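Local structure of fructokinase (Xylella fastidiosa Temecula1, 3LJS) at residues V148-M153 with A181-K186; F107-A112 with S139-D144; Y270-Q275 with I283-D288. The protein probably phosphorylates fructose with ATP, as a fructokinase of the PfkB carbohydrate kinase family. One frame throughout, in Å; residues are numbered along the deposited sequence.

Contact 1: V148-M153 with A181-K186; sequences VTFEGM and ASRLWK
The ring of Phe150 is the centre of this helix-to-helix contact and is met in two ways, over a face and at an edge. Over one face lies the aliphatic chain of Lys186, whose CD sits 3.9 Å from the ring centroid and 18° off the ring normal, a CH-pi contact displaced slightly toward the rim. This works because the lysine chain starts with CG anti to its own backbone N (chi1 -178°) and stays extended beyond it, so that its methylenes from CB to CE pass over the ring while the amine is carried beyond. At the edge, the carbonyl oxygen Arg183 O stands near the ring plane, 3.6 Å from Phe150 CZ. Apolar packing adds Arg183 CB, 4.0 Å from Phe150 CZ, before that side chain turns off toward Met140, whose carbonyl receives a weak hydrogen bond from NH1. Lys186 also touches Arg154 further along helix 143-158. That helix links strands 130-136 and 162-166, and helix 181-189 follows in the link from 162-166 to 193-197; the contact thus joins successive helices of a parallel beta-alpha-beta series, and helix 198-207 packs against Leu184 and Trp185 beyond.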
loop_
_atom_site.group_PDB
_atom_site.type_symbol
_atom_site.label_atom_id
_atom_site.label_comp_id
_atom_site.label_asym_id
_atom_site.label_seq_id
_atom_site.Cartn_x
_atom_site.Cartn_y
_atom_site.Cartn_z
ATOM N N VAL B 148 -18.593 14.639 -6.921
ATOM C CA VAL B 148 -19.276 14.224 -5.697
ATOM C C VAL B 148 -19.045 15.286 -4.609
ATOM O O VAL B 148 -19.965 15.648 -3.868
ATOM C CB VAL B 148 -18.747 12.851 -5.208
ATOM C CG1 VAL B 148 -19.270 12.550 -3.812
ATOM C CG2 VAL B 148 -19.184 11.745 -6.182
ATOM N N THR B 149 -17.817 15.796 -4.528
ATOM C CA THR B 149 -17.495 16.814 -3.534
ATOM C C THR B 149 -18.281 18.102 -3.833
ATOM O O THR B 149 -18.858 18.706 -2.927
ATOM C CB THR B 149 -15.966 17.122 -3.505
ATOM O OG1 THR B 149 -15.231 15.906 -3.296
ATOM C CG2 THR B 149 -15.627 18.089 -2.365
ATOM N N PHE B 150 -18.328 18.512 -5.098
ATOM C CA PHE B 150 -19.056 19.725 -5.452
ATOM C C PHE B 150 -20.539 19.573 -5.118
ATOM O O PHE B 150 -21.150 20.489 -4.569
ATOM C CB PHE B 150 -18.894 20.054 -6.940
ATOM C CG PHE B 150 -17.463 20.244 -7.376
ATOM C CD1 PHE B 150 -16.552 20.923 -6.569
ATOM C CD2 PHE B 150 -17.037 19.780 -8.619
ATOM C CE1 PHE B 150 -15.235 21.140 -6.993
ATOM C CE2 PHE B 150 -15.722 19.991 -9.055
ATOM C CZ PHE B 150 -14.822 20.672 -8.241
ATOM N N GLU B 151 -21.110 18.412 -5.439
ATOM C CA GLU B 151 -22.519 18.150 -5.168
ATOM C C GLU B 151 -22.784 18.198 -3.668
ATOM O O GLU B 151 -23.821 18.695 -3.226
ATOM C CB GLU B 151 -22.927 16.785 -5.736
ATOM C CG GLU B 151 -24.401 16.421 -5.567
ATOM C CD GLU B 151 -25.366 17.466 -6.144
ATOM O OE1 GLU B 151 -24.984 18.205 -7.078
ATOM O OE2 GLU B 151 -26.521 17.536 -5.667
ATOM N N GLY B 152 -21.843 17.674 -2.888
ATOM C CA GLY B 152 -21.997 17.711 -1.447
ATOM C C GLY B 152 -22.007 19.151 -0.954
ATOM O O GLY B 152 -22.795 19.513 -0.076
HETATM N N MSE B 153 -21.130 19.979 -1.516
HETATM C CA MSE B 153 -21.063 21.382 -1.125
HETATM C C MSE B 153 -22.341 22.117 -1.527
HETATM O O MSE B 153 -22.836 22.960 -0.776
HETATM C CB MSE B 153 -19.851 22.061 -1.769
HETATM C CG MSE B 153 -18.502 21.506 -1.325
HETATM SE SE MSE B 153 -17.012 22.294 -2.316
HETATM C CE MSE B 153 -16.494 23.679 -1.076
ATOM N N ALA B 181 -6.091 23.459 -11.414
ATOM C CA ALA B 181 -6.621 24.809 -11.238
ATOM C C ALA B 181 -8.141 24.910 -11.349
ATOM O O ALA B 181 -8.800 25.487 -10.484
ATOM C CB ALA B 181 -5.964 25.759 -12.242
ATOM N N SER B 182 -8.689 24.351 -12.420
ATOM C CA SER B 182 -10.125 24.386 -12.667
ATOM C C SER B 182 -10.984 23.891 -11.499
ATOM O O SER B 182 -11.926 24.566 -11.078
ATOM C CB SER B 182 -10.445 23.571 -13.918
ATOM O OG SER B 182 -11.824 23.646 -14.214
ATOM N N ARG B 183 -10.667 22.710 -10.981
ATOM C CA ARG B 183 -11.432 22.149 -9.871
ATOM C C ARG B 183 -11.242 22.940 -8.585
ATOM O O ARG B 183 -12.194 23.155 -7.835
ATOM C CB ARG B 183 -11.040 20.693 -9.641
ATOM C CG ARG B 183 -11.511 19.768 -10.737
ATOM C CD ARG B 183 -10.902 18.404 -10.567
ATOM N NE ARG B 183 -11.133 17.576 -11.742
ATOM C CZ ARG B 183 -10.458 16.468 -12.012
ATOM N NH1 ARG B 183 -9.506 16.053 -11.184
ATOM N NH2 ARG B 183 -10.727 15.783 -13.118
ATOM N N LEU B 184 -10.013 23.371 -8.331
ATOM C CA LEU B 184 -9.732 24.140 -7.133
ATOM C C LEU B 184 -10.566 25.419 -7.123
ATOM O O LEU B 184 -11.185 25.746 -6.113
ATOM C CB LEU B 184 -8.238 24.473 -7.046
ATOM C CG LEU B 184 -7.322 23.245 -6.954
ATOM C CD1 LEU B 184 -5.863 23.681 -6.882
ATOM C CD2 LEU B 184 -7.696 22.422 -5.725
ATOM N N TRP B 185 -10.594 26.139 -8.243
ATOM C CA TRP B 185 -11.380 27.372 -8.312
ATOM C C TRP B 185 -12.871 27.095 -8.148
ATOM O O TRP B 185 -13.585 27.884 -7.536
ATOM C CB TRP B 185 -11.145 28.114 -9.635
ATOM C CG TRP B 185 -9.911 28.972 -9.643
ATOM C CD1 TRP B 185 -8.796 28.802 -10.418
ATOM C CD2 TRP B 185 -9.664 30.129 -8.834
ATOM N NE1 TRP B 185 -7.871 29.781 -10.140
ATOM C CE2 TRP B 185 -8.377 30.608 -9.173
ATOM C CE3 TRP B 185 -10.404 30.806 -7.856
ATOM C CZ2 TRP B 185 -7.814 31.736 -8.567
ATOM C CZ3 TRP B 185 -9.844 31.931 -7.252
ATOM C CH2 TRP B 185 -8.559 32.383 -7.612
ATOM N N LYS B 186 -13.345 25.981 -8.697
ATOM C CA LYS B 186 -14.756 25.651 -8.572
ATOM C C LYS B 186 -15.109 25.384 -7.113
ATOM O O LYS B 186 -16.136 25.855 -6.614
ATOM C CB LYS B 186 -15.113 24.428 -9.417
ATOM C CG LYS B 186 -16.589 24.079 -9.338
ATOM C CD LYS B 186 -17.015 23.160 -10.465
ATOM C CE LYS B 186 -18.519 22.913 -10.430
ATOM N NZ LYS B 186 -18.965 22.079 -11.584
#

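Contact 2: F107-A112 with S139-D144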
loop_
_atom_site.group_PDB
_atom_site.type_symbol
_atom_site.label_atom_id
_atom_site.label_comp_id
_atom_site.label_asym_id
_atom_site.label_seq_id
_atom_site.Cartn_x
_atom_site.Cartn_y
_atom_site.Cartn_z
ATOM N N PHE B 107 2.462 7.601 -1.742
ATOM C CA PHE B 107 1.046 7.279 -1.631
ATOM C C PHE B 107 0.577 6.085 -2.450
ATOM O O PHE B 107 1.004 5.889 -3.589
ATOM C CB PHE B 107 0.202 8.483 -2.062
ATOM C CG PHE B 107 0.397 9.705 -1.219
ATOM C CD1 PHE B 107 -0.242 9.828 0.008
ATOM C CD2 PHE B 107 1.208 10.746 -1.661
ATOM C CE1 PHE B 107 -0.080 10.974 0.789
ATOM C CE2 PHE B 107 1.378 11.895 -0.891
ATOM C CZ PHE B 107 0.730 12.007 0.339
ATOM N N TYR B 108 -0.306 5.290 -1.856
ATOM C CA TYR B 108 -0.914 4.172 -2.553
ATOM C C TYR B 108 -2.339 4.682 -2.735
ATOM O O TYR B 108 -3.256 4.301 -1.994
ATOM C CB TYR B 108 -0.868 2.892 -1.701
ATOM C CG TYR B 108 0.471 2.189 -1.804
ATOM C CD1 TYR B 108 0.615 1.021 -2.558
ATOM C CD2 TYR B 108 1.618 2.756 -1.244
ATOM C CE1 TYR B 108 1.873 0.441 -2.757
ATOM C CE2 TYR B 108 2.879 2.186 -1.438
ATOM C CZ TYR B 108 2.998 1.034 -2.202
ATOM O OH TYR B 108 4.245 0.510 -2.448
ATOM N N ARG B 109 -2.518 5.573 -3.714
ATOM C CA ARG B 109 -3.836 6.143 -3.939
ATOM C C ARG B 109 -4.342 6.489 -5.344
ATOM O O ARG B 109 -5.426 7.054 -5.467
ATOM C CB ARG B 109 -4.023 7.365 -3.029
ATOM C CG ARG B 109 -5.438 7.936 -3.039
ATOM C CD ARG B 109 -5.616 8.942 -1.929
ATOM N NE ARG B 109 -6.974 9.460 -1.847
ATOM C CZ ARG B 109 -7.430 10.497 -2.542
ATOM N NH1 ARG B 109 -6.639 11.140 -3.393
ATOM N NH2 ARG B 109 -8.673 10.921 -2.351
ATOM N N PRO B 110 -3.581 6.213 -6.421
ATOM C CA PRO B 110 -4.310 6.618 -7.630
ATOM C C PRO B 110 -5.668 5.923 -7.453
ATOM O O PRO B 110 -6.712 6.517 -7.723
ATOM C CB PRO B 110 -3.466 6.029 -8.755
ATOM C CG PRO B 110 -2.064 6.147 -8.198
ATOM C CD PRO B 110 -2.233 5.705 -6.746
ATOM N N PRO B 111 -5.659 4.644 -6.995
ATOM C CA PRO B 111 -6.874 3.858 -6.744
ATOM C C PRO B 111 -6.960 3.654 -5.223
ATOM O O PRO B 111 -5.956 3.343 -4.578
ATOM C CB PRO B 111 -6.598 2.559 -7.475
ATOM C CG PRO B 111 -5.166 2.337 -7.170
ATOM C CD PRO B 111 -4.531 3.729 -7.262
ATOM N N ALA B 112 -8.143 3.855 -4.652
ATOM C CA ALA B 112 -8.339 3.688 -3.216
ATOM C C ALA B 112 -9.826 3.743 -2.873
ATOM O O ALA B 112 -10.630 4.299 -3.621
ATOM C CB ALA B 112 -7.579 4.769 -2.446
ATOM N N SER B 139 -10.255 15.179 -2.224
ATOM C CA SER B 139 -11.413 14.460 -2.748
ATOM C C SER B 139 -11.820 15.063 -4.098
ATOM O O SER B 139 -12.981 14.990 -4.503
ATOM C CB SER B 139 -12.587 14.517 -1.760
ATOM O OG SER B 139 -13.013 15.848 -1.535
HETATM N N MSE B 140 -10.848 15.654 -4.789
HETATM C CA MSE B 140 -11.076 16.252 -6.105
HETATM C C MSE B 140 -9.994 15.794 -7.087
HETATM O O MSE B 140 -9.872 16.342 -8.184
HETATM C CB MSE B 140 -11.030 17.782 -6.020
HETATM C CG MSE B 140 -12.116 18.411 -5.164
HETATM SE SE MSE B 140 -11.899 20.347 -5.015
HETATM C CE MSE B 140 -13.359 20.663 -3.772
ATOM N N THR B 141 -9.219 14.787 -6.693
ATOM C CA THR B 141 -8.117 14.296 -7.519
ATOM C C THR B 141 -8.487 13.617 -8.844
ATOM O O THR B 141 -7.622 13.406 -9.693
ATOM C CB THR B 141 -7.195 13.377 -6.686
ATOM O OG1 THR B 141 -7.979 12.389 -6.014
ATOM C CG2 THR B 141 -6.445 14.199 -5.651
ATOM N N ASP B 142 -9.757 13.256 -9.012
ATOM C CA ASP B 142 -10.222 12.681 -10.272
ATOM C C ASP B 142 -11.611 13.266 -10.525
ATOM O O ASP B 142 -12.258 13.753 -9.593
ATOM C CB ASP B 142 -10.206 11.134 -10.243
ATOM C CG ASP B 142 -11.442 10.518 -9.610
ATOM O OD1 ASP B 142 -11.316 9.386 -9.094
ATOM O OD2 ASP B 142 -12.533 11.122 -9.643
ATOM N N ALA B 143 -12.053 13.241 -11.780
ATOM C CA ALA B 143 -13.340 13.815 -12.168
ATOM C C ALA B 143 -14.559 13.355 -11.378
ATOM O O ALA B 143 -15.389 14.178 -10.986
ATOM C CB ALA B 143 -13.582 13.582 -13.665
ATOM N N ASP B 144 -14.676 12.052 -11.154
ATOM C CA ASP B 144 -15.822 11.506 -10.431
ATOM C C ASP B 144 -15.919 11.949 -8.972
ATOM O O ASP B 144 -16.968 12.422 -8.529
ATOM C CB ASP B 144 -15.805 9.976 -10.492
ATOM C CG ASP B 144 -16.103 9.439 -11.887
ATOM O OD1 ASP B 144 -16.057 8.206 -12.063
ATOM O OD2 ASP B 144 -16.388 10.241 -12.802
HETATM O O HOH W 1 -8.655 8.321 -9.224
#
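Arg109 and Thr141 meet from two lengths of largely irregular backbone: segment 107-112 leads off strand 103-108, segment 139-144 runs into helix 143-158, and the main chains do not pair. Arg109 spans the distance: CG is anti to the backbone N (chi1 -172°) and the chain remains extended to NE, delivering the guanidinium to the other segment. There Arg109 NH1 donates to Thr141 OG1 over 3.2 Å, at a bent N-H...O angle of 139°, with the oxygen tilted 29° out of the guanidinium plane. The methyl Thr141 CG2 lies at the edge of the group, in plane, 3.8 Å from Arg109 NH1. The hydroxyl is gripped a second time, by a hydrogen bond to Asn138 O. The stronger partner of the arginine is Asp114, whose OD2 forms a salt bridge with NH2, and NH2 also hydrogen-bonds to Asn138 O. A water makes a second bridge, donating to Pro110 O at 3.0 Å and to Asp142 OD1 at 2.9 Å. Asp142, the N-cap residue of helix 143-158, accepts a hydrogen bond from Ile145 N through OD2. The contact joins the edge strand of the small sheet, probably the lid of PfkB-family kinases, to a helix of the large domain; Tyr108 OH bonds to Thr90 O of the second subunit. Thr141 lies about 7 Å, side chain to side chain, from Arg170, which binds ATP in this protein, although none is bound to this chain. The chemistry implies a buried guanidinium whose charge is probably balanced by Asp114 and whose rotation the bonds to Thr141, Asn138 and Asp114 would together restrict.

Contact 3: Y270-Q275 with I283-D288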
loop_
_atom_site.group_PDB
_atom_site.type_symbol
_atom_site.label_atom_id
_atom_site.label_comp_id
_atom_site.label_asym_id
_atom_site.label_seq_id
_atom_site.Cartn_x
_atom_site.Cartn_y
_atom_site.Cartn_z
ATOM N N TYR B 270 -15.624 23.908 15.331
ATOM C CA TYR B 270 -16.241 23.556 16.606
ATOM C C TYR B 270 -16.875 24.805 17.226
ATOM O O TYR B 270 -18.020 24.770 17.681
ATOM C CB TYR B 270 -15.201 22.996 17.584
ATOM C CG TYR B 270 -15.681 22.991 19.025
ATOM C CD1 TYR B 270 -16.531 21.988 19.504
ATOM C CD2 TYR B 270 -15.342 24.030 19.888
ATOM C CE1 TYR B 270 -17.035 22.032 20.814
ATOM C CE2 TYR B 270 -15.836 24.085 21.189
ATOM C CZ TYR B 270 -16.682 23.089 21.647
ATOM O OH TYR B 270 -17.183 23.177 22.931
ATOM N N THR B 271 -16.121 25.902 17.245
ATOM C CA THR B 271 -16.618 27.142 17.829
ATOM C C THR B 271 -17.798 27.705 17.051
ATOM O O THR B 271 -18.763 28.188 17.652
ATOM C CB THR B 271 -15.504 28.206 17.927
ATOM O OG1 THR B 271 -14.393 27.666 18.656
ATOM C CG2 THR B 271 -16.008 29.424 18.673
ATOM N N PHE B 272 -17.728 27.638 15.720
ATOM C CA PHE B 272 -18.811 28.120 14.864
ATOM C C PHE B 272 -20.114 27.413 15.240
ATOM O O PHE B 272 -21.152 28.049 15.429
ATOM C CB PHE B 272 -18.542 27.809 13.382
ATOM C CG PHE B 272 -17.516 28.693 12.722
ATOM C CD1 PHE B 272 -16.976 29.796 13.373
ATOM C CD2 PHE B 272 -17.099 28.416 11.423
ATOM C CE1 PHE B 272 -16.033 30.610 12.735
ATOM C CE2 PHE B 272 -16.162 29.221 10.780
ATOM C CZ PHE B 272 -15.628 30.319 11.435
ATOM N N ALA B 273 -20.049 26.089 15.330
ATOM C CA ALA B 273 -21.218 25.281 15.647
ATOM C C ALA B 273 -21.774 25.578 17.033
ATOM O O ALA B 273 -22.981 25.492 17.247
ATOM C CB ALA B 273 -20.878 23.800 15.518
ATOM N N GLN B 274 -20.898 25.917 17.976
ATOM C CA GLN B 274 -21.334 26.238 19.332
ATOM C C GLN B 274 -22.012 27.611 19.398
ATOM O O GLN B 274 -23.037 27.779 20.058
ATOM C CB GLN B 274 -20.140 26.240 20.299
ATOM C CG GLN B 274 -19.508 24.877 20.580
ATOM C CD GLN B 274 -20.439 23.927 21.329
ATOM O OE1 GLN B 274 -21.055 24.301 22.328
ATOM N NE2 GLN B 274 -20.533 22.690 20.853
ATOM N N GLN B 275 -21.442 28.586 18.697
ATOM C CA GLN B 275 -21.948 29.954 18.725
ATOM C C GLN B 275 -23.027 30.368 17.725
ATOM O O GLN B 275 -23.820 31.263 18.018
ATOM C CB GLN B 275 -20.766 30.923 18.614
ATOM C CG GLN B 275 -19.685 30.681 19.657
ATOM C CD GLN B 275 -18.552 31.678 19.564
ATOM O OE1 GLN B 275 -18.019 31.929 18.481
ATOM N NE2 GLN B 275 -18.171 32.249 20.704
ATOM N N ILE B 283 -22.656 35.534 8.581
ATOM C CA ILE B 283 -22.603 36.884 8.029
ATOM C C ILE B 283 -22.348 37.928 9.116
ATOM O O ILE B 283 -21.478 38.791 8.966
ATOM C CB ILE B 283 -23.910 37.223 7.275
ATOM C CG1 ILE B 283 -24.148 36.192 6.169
ATOM C CG2 ILE B 283 -23.818 38.609 6.661
ATOM C CD1 ILE B 283 -23.005 36.095 5.162
ATOM N N ASP B 284 -23.096 37.846 10.211
ATOM C CA ASP B 284 -22.921 38.782 11.312
ATOM C C ASP B 284 -21.524 38.618 11.890
ATOM O O ASP B 284 -20.856 39.592 12.222
ATOM C CB ASP B 284 -23.965 38.525 12.397
ATOM C CG ASP B 284 -25.378 38.635 11.868
ATOM O OD1 ASP B 284 -25.704 39.687 11.275
ATOM O OD2 ASP B 284 -26.158 37.672 12.038
ATOM N N PHE B 285 -21.093 37.370 12.015
ATOM C CA PHE B 285 -19.770 37.067 12.535
ATOM C C PHE B 285 -18.706 37.753 11.675
ATOM O O PHE B 285 -17.787 38.385 12.192
ATOM C CB PHE B 285 -19.560 35.552 12.517
ATOM C CG PHE B 285 -18.169 35.123 12.873
ATOM C CD1 PHE B 285 -17.771 35.031 14.205
ATOM C CD2 PHE B 285 -17.260 34.782 11.874
ATOM C CE1 PHE B 285 -16.486 34.601 14.538
ATOM C CE2 PHE B 285 -15.971 34.350 12.193
ATOM C CZ PHE B 285 -15.584 34.260 13.530
ATOM N N CYS B 286 -18.836 37.624 10.358
ATOM C CA CYS B 286 -17.871 38.217 9.447
ATOM C C CYS B 286 -17.862 39.737 9.472
ATOM O O CYS B 286 -16.920 40.361 8.980
ATOM C CB CYS B 286 -18.120 37.716 8.028
ATOM S SG CYS B 286 -17.717 35.971 7.848
ATOM N N HIS B 287 -18.903 40.332 10.048
ATOM C CA HIS B 287 -18.986 41.785 10.144
ATOM C C HIS B 287 -18.480 42.262 11.504
ATOM O O HIS B 287 -18.481 43.460 11.779
ATOM C CB HIS B 287 -20.432 42.258 9.955
ATOM C CG HIS B 287 -20.964 42.043 8.571
ATOM N ND1 HIS B 287 -22.304 42.149 8.267
ATOM C CD2 HIS B 287 -20.338 41.736 7.412
ATOM C CE1 HIS B 287 -22.479 41.914 6.978
ATOM N NE2 HIS B 287 -21.304 41.663 6.435
ATOM N N ASP B 288 -18.027 41.331 12.339
ATOM C CA ASP B 288 -17.560 41.691 13.678
ATOM C C ASP B 288 -16.151 41.194 14.020
ATOM O O ASP B 288 -15.981 40.131 14.610
ATOM C CB ASP B 288 -18.574 41.172 14.698
ATOM C CG ASP B 288 -18.220 41.542 16.113
ATOM O OD1 ASP B 288 -17.422 42.488 16.308
ATOM O OD2 ASP B 288 -18.755 40.888 17.033
#
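Phe272 and Phe285 meet from two helices joined by a short connection, their CA atoms 9.3 Å apart, the nearest such pair between 270-275 and 283-288. Helix 262-275 ends with the first segment. In the second, the helix 281-286 gives way to a turn in which His287 N bonds to Asp284 O and Asp288 N to Phe285 O, each at 3.0 Å. The space between the backbones is bridged by two phenyl rings.

The pair is T-shaped. The edge of the Phe272 ring is directed at the face of the Phe285 ring, with centroids 5.3 Å apart and planes inclined at 72°. The touching corner of Phe272 is CE1, which lies 3.8 Å from both CZ and CE2 of Phe285, so that it falls between these two atoms at the rim of the receiving ring and not over its centre. The two side chains approach each other at about a right angle. With CG anti to the backbone N (chi1 173°), the Phe285 ring extends toward helix 262-275. A third ring, Phe276, extends the cluster: it meets Phe285 edge-to-face and Phe272 with planes about 20° apart.

Around this aromatic group, Leu226 of strand 226-230 packs against both Phe272 and Cys286, while Thr295 of helix 289-305 touches Phe285 and Thr271. Asp288 is the N-cap of helix 289-305 and bonds to Ser291 through OD2, so the contact sits where helices 262-275, 281-286 and 289-305 converge against strand 226-230 of the large sheet.

Along the chain the three contacts come in series, none nested within or crossing another. Contact 2 closes first, across a loop that holds helix 124-129 and strand 130-136. Contact 1 opens on helix 143-158, which contact 2 also uses, and closes over strand 162-166. The two touch directly: Thr149 OG1 lies 2.7 Å from Ser139 O, a probable hydrogen bond. Contact 3 closes a loop of only seven residues late in the chain, on the other side of the chain's centre from contact 2. Contact 2 ties the small sheet to helix 143-158, contact 1 ties that helix to 181-189, and contact 3 ties helices 262-275 and 281-286 to each other.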